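Local coordinates for coenzyme F420-dependent N(5),N(10)-methenyltetrahydromethanopterin reductase-related protein (Desulfurobacterium thermolithotrophum DSM 11699, PDB 6HUZ) that binds an iron-guanylylpyridinol cofactor and methenyl-tetrahydrofolate, and as an [Fe]-hydrogenase paralog probably reduces the folate derivative with hydrogen, at residues Leu104-Cys117 with Ile132-His146. Numbering follows the deposited sequence.
Sequences LPYLVENAVICTTC and IFLEGREDIGFSTMH. With FE9 (iron-guanylyl pyridinol cofactor), chain B.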
loop_
_atom_site.group_PDB
_atom_site.type_symbol
_atom_site.label_atom_id
_atom_site.label_comp_id
_atom_site.label_asym_id
_atom_site.label_seq_id
_atom_site.Cartn_x
_atom_site.Cartn_y
_atom_site.Cartn_z
ATOM N N LEU A 104 -17.563 -23.530 -21.884
ATOM C CA LEU A 104 -16.473 -23.297 -22.836
ATOM C C LEU A 104 -16.624 -23.993 -24.225
ATOM O O LEU A 104 -16.392 -23.338 -25.234
ATOM C CB LEU A 104 -15.142 -23.679 -22.164
ATOM C CG LEU A 104 -13.866 -23.196 -22.809
ATOM C CD1 LEU A 104 -13.753 -21.689 -22.726
ATOM C CD2 LEU A 104 -12.676 -23.809 -22.110
ATOM N N PRO A 105 -17.001 -25.281 -24.336
ATOM C CA PRO A 105 -17.116 -25.881 -25.678
ATOM C C PRO A 105 -18.349 -25.475 -26.479
ATOM O O PRO A 105 -18.412 -25.776 -27.671
ATOM C CB PRO A 105 -17.163 -27.400 -25.409
ATOM C CG PRO A 105 -17.343 -27.566 -23.946
ATOM C CD PRO A 105 -17.322 -26.243 -23.261
ATOM N N TYR A 106 -19.333 -24.826 -25.832
ATOM C CA TYR A 106 -20.591 -24.447 -26.481
ATOM C C TYR A 106 -20.716 -22.994 -26.917
ATOM O O TYR A 106 -21.598 -22.703 -27.706
ATOM C CB TYR A 106 -21.731 -24.764 -25.524
ATOM C CG TYR A 106 -21.764 -26.217 -25.107
ATOM C CD1 TYR A 106 -22.443 -27.161 -25.868
ATOM C CD2 TYR A 106 -21.130 -26.647 -23.946
ATOM C CE1 TYR A 106 -22.495 -28.497 -25.485
ATOM C CE2 TYR A 106 -21.180 -27.983 -23.548
ATOM C CZ TYR A 106 -21.867 -28.906 -24.326
ATOM O OH TYR A 106 -21.953 -30.237 -23.980
ATOM N N LEU A 107 -19.871 -22.081 -26.404
ATOM C CA LEU A 107 -19.963 -20.668 -26.770
ATOM C C LEU A 107 -19.709 -20.499 -28.261
ATOM O O LEU A 107 -18.980 -21.295 -28.844
ATOM C CB LEU A 107 -18.995 -19.817 -25.913
ATOM C CG LEU A 107 -19.316 -19.803 -24.415
ATOM C CD1 LEU A 107 -18.117 -19.271 -23.571
ATOM C CD2 LEU A 107 -20.587 -19.025 -24.123
ATOM N N VAL A 108 -20.324 -19.486 -28.888
ATOM C CA VAL A 108 -20.153 -19.263 -30.325
ATOM C C VAL A 108 -18.737 -18.865 -30.636
ATOM O O VAL A 108 -18.028 -18.369 -29.753
ATOM C CB VAL A 108 -21.146 -18.226 -30.922
ATOM C CG1 VAL A 108 -22.587 -18.561 -30.554
ATOM C CG2 VAL A 108 -20.794 -16.794 -30.523
ATOM N N GLU A 109 -18.308 -19.064 -31.882
ATOM C CA GLU A 109 -16.945 -18.678 -32.239
ATOM C C GLU A 109 -16.722 -17.185 -31.898
ATOM O O GLU A 109 -17.616 -16.368 -32.107
ATOM C CB GLU A 109 -16.666 -18.974 -33.719
ATOM C CG GLU A 109 -15.196 -18.857 -34.101
ATOM C CD GLU A 109 -14.339 -20.073 -33.794
ATOM O OE1 GLU A 109 -14.895 -21.098 -33.336
ATOM O OE2 GLU A 109 -13.107 -19.999 -34.014
ATOM N N ASN A 110 -15.533 -16.856 -31.340
ATOM C CA ASN A 110 -15.108 -15.512 -30.923
ATOM C C ASN A 110 -15.916 -14.952 -29.746
ATOM O O ASN A 110 -15.910 -13.748 -29.531
ATOM C CB ASN A 110 -15.099 -14.542 -32.101
ATOM C CG ASN A 110 -14.275 -15.040 -33.267
ATOM O OD1 ASN A 110 -13.107 -15.424 -33.127
ATOM N ND2 ASN A 110 -14.862 -15.047 -34.451
ATOM N N ALA A 111 -16.600 -15.809 -28.969
ATOM C CA ALA A 111 -17.353 -15.334 -27.805
ATOM C C ALA A 111 -16.362 -14.799 -26.752
ATOM O O ALA A 111 -15.187 -15.174 -26.782
ATOM C CB ALA A 111 -18.139 -16.475 -27.187
ATOM N N VAL A 112 -16.825 -13.949 -25.815
ATOM C CA VAL A 112 -15.959 -13.420 -24.742
ATOM C C VAL A 112 -16.617 -13.806 -23.402
ATOM O O VAL A 112 -17.826 -13.661 -23.248
ATOM C CB VAL A 112 -15.657 -11.890 -24.859
ATOM C CG1 VAL A 112 -16.931 -11.066 -25.009
ATOM C CG2 VAL A 112 -14.783 -11.364 -23.685
ATOM N N ILE A 113 -15.818 -14.330 -22.452
ATOM C CA ILE A 113 -16.281 -14.721 -21.124
ATOM C C ILE A 113 -15.885 -13.553 -20.204
ATOM O O ILE A 113 -14.732 -13.139 -20.240
ATOM C CB ILE A 113 -15.604 -16.052 -20.677
ATOM C CG1 ILE A 113 -16.228 -17.242 -21.421
ATOM C CG2 ILE A 113 -15.686 -16.233 -19.160
ATOM C CD1 ILE A 113 -15.444 -18.557 -21.286
ATOM N N CYS A 114 -16.831 -13.026 -19.395
ATOM C CA CYS A 114 -16.575 -11.907 -18.498
ATOM C C CYS A 114 -16.799 -12.278 -17.075
ATOM O O CYS A 114 -17.828 -12.876 -16.771
ATOM C CB CYS A 114 -17.454 -10.712 -18.851
ATOM S SG CYS A 114 -17.240 -10.098 -20.528
ATOM N N THR A 115 -15.872 -11.876 -16.173
ATOM C CA THR A 115 -16.103 -12.144 -14.762
ATOM C C THR A 115 -16.639 -10.851 -14.181
ATOM O O THR A 115 -16.623 -9.808 -14.854
ATOM C CB THR A 115 -14.862 -12.650 -14.062
ATOM O OG1 THR A 115 -13.778 -11.726 -14.239
ATOM C CG2 THR A 115 -14.495 -14.075 -14.521
ATOM N N THR A 116 -17.139 -10.916 -12.957
ATOM C CA THR A 116 -17.651 -9.750 -12.234
ATOM C C THR A 116 -16.757 -9.620 -10.945
ATOM O O THR A 116 -15.645 -10.127 -10.941
ATOM C CB THR A 116 -19.154 -9.895 -11.979
ATOM O OG1 THR A 116 -19.377 -11.033 -11.141
ATOM C CG2 THR A 116 -19.941 -10.011 -13.275
ATOM N N CYS A 117 -17.235 -8.990 -9.876
ATOM C CA CYS A 117 -16.448 -8.813 -8.649
ATOM C C CYS A 117 -16.038 -10.104 -7.956
ATOM O O CYS A 117 -15.151 -10.047 -7.128
ATOM C CB CYS A 117 -17.199 -7.919 -7.666
ATOM S SG CYS A 117 -18.461 -8.808 -6.692
ATOM N N ILE A 132 -8.763 -24.862 -22.791
ATOM C CA ILE A 132 -8.710 -24.126 -24.060
ATOM C C ILE A 132 -7.896 -24.966 -25.045
ATOM O O ILE A 132 -8.355 -25.202 -26.153
ATOM C CB ILE A 132 -8.116 -22.716 -23.886
ATOM C CG1 ILE A 132 -9.075 -21.790 -23.103
ATOM C CG2 ILE A 132 -7.750 -22.107 -25.226
ATOM C CD1 ILE A 132 -8.320 -20.577 -22.288
ATOM N N PHE A 133 -6.685 -25.427 -24.656
ATOM C CA PHE A 133 -5.897 -26.265 -25.573
ATOM C C PHE A 133 -6.699 -27.485 -26.048
ATOM O O PHE A 133 -6.751 -27.752 -27.245
ATOM C CB PHE A 133 -4.600 -26.756 -24.918
ATOM C CG PHE A 133 -3.844 -27.785 -25.733
ATOM C CD1 PHE A 133 -3.164 -27.418 -26.884
ATOM C CD2 PHE A 133 -3.761 -29.102 -25.313
ATOM C CE1 PHE A 133 -2.443 -28.357 -27.612
ATOM C CE2 PHE A 133 -3.064 -30.051 -26.063
ATOM C CZ PHE A 133 -2.426 -29.676 -27.218
ATOM N N LEU A 134 -7.304 -28.228 -25.111
ATOM C CA LEU A 134 -8.075 -29.433 -25.429
ATOM C C LEU A 134 -9.306 -29.212 -26.295
ATOM O O LEU A 134 -9.567 -30.019 -27.178
ATOM C CB LEU A 134 -8.509 -30.131 -24.139
ATOM C CG LEU A 134 -7.401 -30.810 -23.358
ATOM C CD1 LEU A 134 -7.930 -31.347 -22.035
ATOM C CD2 LEU A 134 -6.794 -31.923 -24.175
ATOM N N GLU A 135 -10.065 -28.139 -26.049
ATOM C CA GLU A 135 -11.289 -27.868 -26.822
ATOM C C GLU A 135 -11.042 -26.970 -28.038
ATOM O O GLU A 135 -11.996 -26.617 -28.729
ATOM C CB GLU A 135 -12.339 -27.224 -25.893
ATOM C CG GLU A 135 -12.675 -28.057 -24.658
ATOM C CD GLU A 135 -13.500 -29.302 -24.938
ATOM O OE1 GLU A 135 -13.620 -30.160 -24.033
ATOM O OE2 GLU A 135 -14.029 -29.424 -26.065
ATOM N N GLY A 136 -9.784 -26.591 -28.284
ATOM C CA GLY A 136 -9.414 -25.735 -29.408
ATOM C C GLY A 136 -10.134 -24.393 -29.410
ATOM O O GLY A 136 -10.493 -23.885 -30.480
ATOM N N ARG A 137 -10.346 -23.818 -28.202
ATOM C CA ARG A 137 -11.050 -22.537 -28.002
ATOM C C ARG A 137 -10.135 -21.319 -27.835
ATOM O O ARG A 137 -10.425 -20.423 -27.033
ATOM C CB ARG A 137 -12.014 -22.656 -26.800
ATOM C CG ARG A 137 -13.236 -23.573 -27.064
ATOM C CD ARG A 137 -13.764 -23.620 -28.494
ATOM N NE ARG A 137 -14.278 -22.336 -28.979
ATOM C CZ ARG A 137 -15.525 -21.898 -28.804
ATOM N NH1 ARG A 137 -16.405 -22.626 -28.133
ATOM N NH2 ARG A 137 -15.898 -20.725 -29.298
ATOM N N GLU A 138 -9.064 -21.250 -28.623
ATOM C CA GLU A 138 -8.132 -20.120 -28.553
ATOM C C GLU A 138 -8.785 -18.840 -29.069
ATOM O O GLU A 138 -8.195 -17.775 -28.969
ATOM C CB GLU A 138 -6.873 -20.415 -29.370
ATOM C CG GLU A 138 -6.013 -21.503 -28.762
ATOM C CD GLU A 138 -6.452 -22.923 -29.067
ATOM O OE1 GLU A 138 -7.464 -23.114 -29.783
ATOM O OE2 GLU A 138 -5.771 -23.851 -28.580
ATOM N N ASP A 139 -9.987 -18.951 -29.637
ATOM C CA ASP A 139 -10.732 -17.816 -30.155
ATOM C C ASP A 139 -11.505 -17.138 -29.032
ATOM O O ASP A 139 -11.898 -15.981 -29.166
ATOM C CB ASP A 139 -11.724 -18.300 -31.224
ATOM C CG ASP A 139 -12.787 -19.221 -30.658
ATOM O OD1 ASP A 139 -12.430 -20.324 -30.187
ATOM O OD2 ASP A 139 -13.966 -18.837 -30.673
ATOM N N ILE A 140 -11.759 -17.857 -27.936
ATOM C CA ILE A 140 -12.510 -17.274 -26.835
ATOM C C ILE A 140 -11.730 -16.185 -26.130
ATOM O O ILE A 140 -10.560 -16.369 -25.785
ATOM C CB ILE A 140 -13.005 -18.350 -25.842
ATOM C CG1 ILE A 140 -14.020 -19.280 -26.572
ATOM C CG2 ILE A 140 -13.634 -17.687 -24.610
ATOM C CD1 ILE A 140 -15.028 -19.920 -25.709
ATOM N N GLY A 141 -12.411 -15.058 -25.920
ATOM C CA GLY A 141 -11.859 -13.898 -25.245
ATOM C C GLY A 141 -12.198 -13.863 -23.772
ATOM O O GLY A 141 -13.200 -14.423 -23.340
ATOM N N PHE A 142 -11.354 -13.206 -22.984
ATOM C CA PHE A 142 -11.536 -13.080 -21.531
ATOM C C PHE A 142 -11.449 -11.646 -21.115
ATOM O O PHE A 142 -10.462 -10.993 -21.407
ATOM C CB PHE A 142 -10.467 -13.882 -20.784
ATOM C CG PHE A 142 -10.689 -15.351 -21.000
ATOM C CD1 PHE A 142 -10.158 -15.991 -22.104
ATOM C CD2 PHE A 142 -11.485 -16.083 -20.133
ATOM C CE1 PHE A 142 -10.368 -17.341 -22.305
ATOM C CE2 PHE A 142 -11.704 -17.425 -20.348
ATOM C CZ PHE A 142 -11.149 -18.045 -21.434
ATOM N N SER A 143 -12.473 -11.145 -20.437
ATOM C CA SER A 143 -12.496 -9.756 -19.980
ATOM C C SER A 143 -13.454 -9.659 -18.801
ATOM O O SER A 143 -13.659 -10.662 -18.118
ATOM C CB SER A 143 -12.926 -8.836 -21.115
ATOM O OG SER A 143 -12.873 -7.467 -20.757
ATOM N N THR A 144 -14.023 -8.475 -18.536
ATOM C CA THR A 144 -14.912 -8.292 -17.390
ATOM C C THR A 144 -16.036 -7.325 -17.678
ATOM O O THR A 144 -15.948 -6.488 -18.569
ATOM C CB THR A 144 -14.142 -7.646 -16.128
ATOM O OG1 THR A 144 -13.708 -6.294 -16.394
ATOM C CG2 THR A 144 -12.926 -8.447 -15.651
ATOM N N MET A 145 -17.099 -7.435 -16.878
ATOM C CA MET A 145 -18.227 -6.521 -16.929
ATOM C C MET A 145 -18.447 -6.281 -15.444
ATOM O O MET A 145 -19.489 -6.605 -14.896
ATOM C CB MET A 145 -19.449 -7.115 -17.655
ATOM C CG MET A 145 -19.346 -6.989 -19.193
ATOM S SD MET A 145 -19.322 -5.312 -19.888
ATOM C CE MET A 145 -20.956 -4.820 -19.665
ATOM N N HIS A 146 -17.405 -5.718 -14.787
ATOM C CA HIS A 146 -17.418 -5.454 -13.361
ATOM C C HIS A 146 -18.268 -4.202 -13.096
ATOM O O HIS A 146 -17.899 -3.107 -13.518
ATOM C CB HIS A 146 -15.991 -5.299 -12.830
ATOM C CG HIS A 146 -15.907 -5.390 -11.345
ATOM N ND1 HIS A 146 -16.811 -4.728 -10.533
ATOM C CD2 HIS A 146 -15.012 -6.045 -10.567
ATOM C CE1 HIS A 146 -16.430 -4.985 -9.293
ATOM N NE2 HIS A 146 -15.367 -5.788 -9.266
HETATM O O2 FE9 B . -21.979 -8.693 -4.041
HETATM FE FE FE9 B . -20.579 -7.507 -6.692
HETATM C C1F FE9 B . -22.243 -6.780 -6.927
HETATM O O1F FE9 B . -23.271 -6.329 -7.078
HETATM C C2F FE9 B . -19.852 -5.928 -7.284
HETATM O O2F FE9 B . -19.419 -4.963 -7.681
HETATM C C8 FE9 B . -20.481 -8.308 -8.419
HETATM O O18 FE9 B . -20.150 -7.689 -9.414
HETATM C C7 FE9 B . -20.817 -9.785 -8.536
HETATM C C6 FE9 B . -21.405 -10.177 -7.210
HETATM N N1 FE9 B . -21.397 -9.211 -6.190
HETATM C C5 FE9 B . -21.983 -11.517 -7.020
HETATM C C5M FE9 B . -21.923 -12.518 -8.138
HETATM C C4 FE9 B . -22.561 -11.846 -5.707
HETATM C C3 FE9 B . -22.543 -10.821 -4.627
HETATM C C3M FE9 B . -23.134 -11.078 -3.265
HETATM C C2 FE9 B . -21.941 -9.469 -4.930
HETATM O O3P FE9 B . -23.013 -13.119 -5.533
HETATM P P1 FE9 B . -24.575 -13.527 -5.569
HETATM O O1P FE9 B . -25.392 -12.347 -5.337
HETATM O O2P FE9 B . -24.823 -14.524 -4.319
HETATM O "O5'" FE9 B . -24.824 -14.181 -7.001
HETATM C "C5'" FE9 B . -24.323 -15.460 -7.356
HETATM C "C4'" FE9 B . -25.417 -16.135 -8.175
HETATM O "O4'" FE9 B . -24.923 -17.352 -8.719
HETATM C "C1'" FE9 B . -26.004 -18.274 -8.769
HETATM C "C2'" FE9 B . -26.746 -18.020 -7.475
HETATM O "O2'" FE9 B . -28.098 -18.500 -7.468
HETATM C "C3'" FE9 B . -26.646 -16.505 -7.345
HETATM O "O3'" FE9 B . -27.790 -15.827 -7.869
HETATM N N9A FE9 B . -25.484 -19.639 -8.974
HETATM C C4A FE9 B . -25.324 -20.137 -10.178
HETATM N N3A FE9 B . -25.614 -19.673 -11.415
HETATM C C2A FE9 B . -25.384 -20.470 -12.479
HETATM N N2A FE9 B . -25.650 -19.951 -13.699
HETATM N N1A FE9 B . -24.893 -21.720 -12.386
HETATM C C6A FE9 B . -24.626 -22.302 -11.204
HETATM O O6A FE9 B . -24.156 -23.450 -11.134
HETATM C C5A FE9 B . -24.815 -21.503 -9.991
HETATM N N7A FE9 B . -24.655 -21.684 -8.672
HETATM C C8A FE9 B . -25.064 -20.540 -8.064
HETATM O O HOH W 1 -12.241 -22.254 -32.324
HETATM O O HOH W 2 -11.654 -14.242 -31.253
HETATM O O HOH W 3 -19.986 -7.107 -4.562
#
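Val112 to Thr115 and Gly141 to Thr144 pair as the last two strands of the parallel Rossmann-like sheet, joined by a crossover through helices 121-127 and 129-135. Five backbone bonds, from Gly141 N to Ala111 O at one end to Met145 N to Thr115 O at the other, zip them together. Just before strand 141-144, Arg137 reaches back to the 104-117 segment. Its chain, bent at chi2 and chi3, brings the guanidinium edge to Leu107 O, just ahead of the type II turn Val108-Ala111: NH1 and NH2 both reach this oxygen, at 3.0 and 3.2 Å, from the same face of its plane. NE and NH2 meanwhile grip Asp139 side-on, and NE bonds OD1 at 3.0 Å, almost straight at 169°. A short carboxylate suits this place, because its two oxygens meet two arginine nitrogens on their syn sides while Asp139 OD2 keeps its anti lone pair for Asn110 N at 2.6 Å; CG between backbone N and carbonyl carbon (chi1 64°) puts it there. Glu109 lays its carboxylate flat over that of Asp139, planes 5° apart; the like charges are probably eased by the arginine and by a water 2.9 Å from both Glu109 OE2 and Asp139 OD1. A methionine in place of Arg137 would probably leave Leu107 O without its two donors and both carboxylates without a counter-charge. Apolar Ile140 covers one face of the guanidinium, its CD1 lying 3.7 Å over the centre while also meeting Leu104 CD1 and Leu107 CD1. Ile113 lies alongside Phe142, which packs on helix 121-127. Past the strands the two segments enter the cofactor pocket: the His146 ring, bonded through NE2 to Asp204, has Cys117 N over one face. That N donates to FE9 O18, and Cys117 SG binds FE9 FE at 2.5 Å.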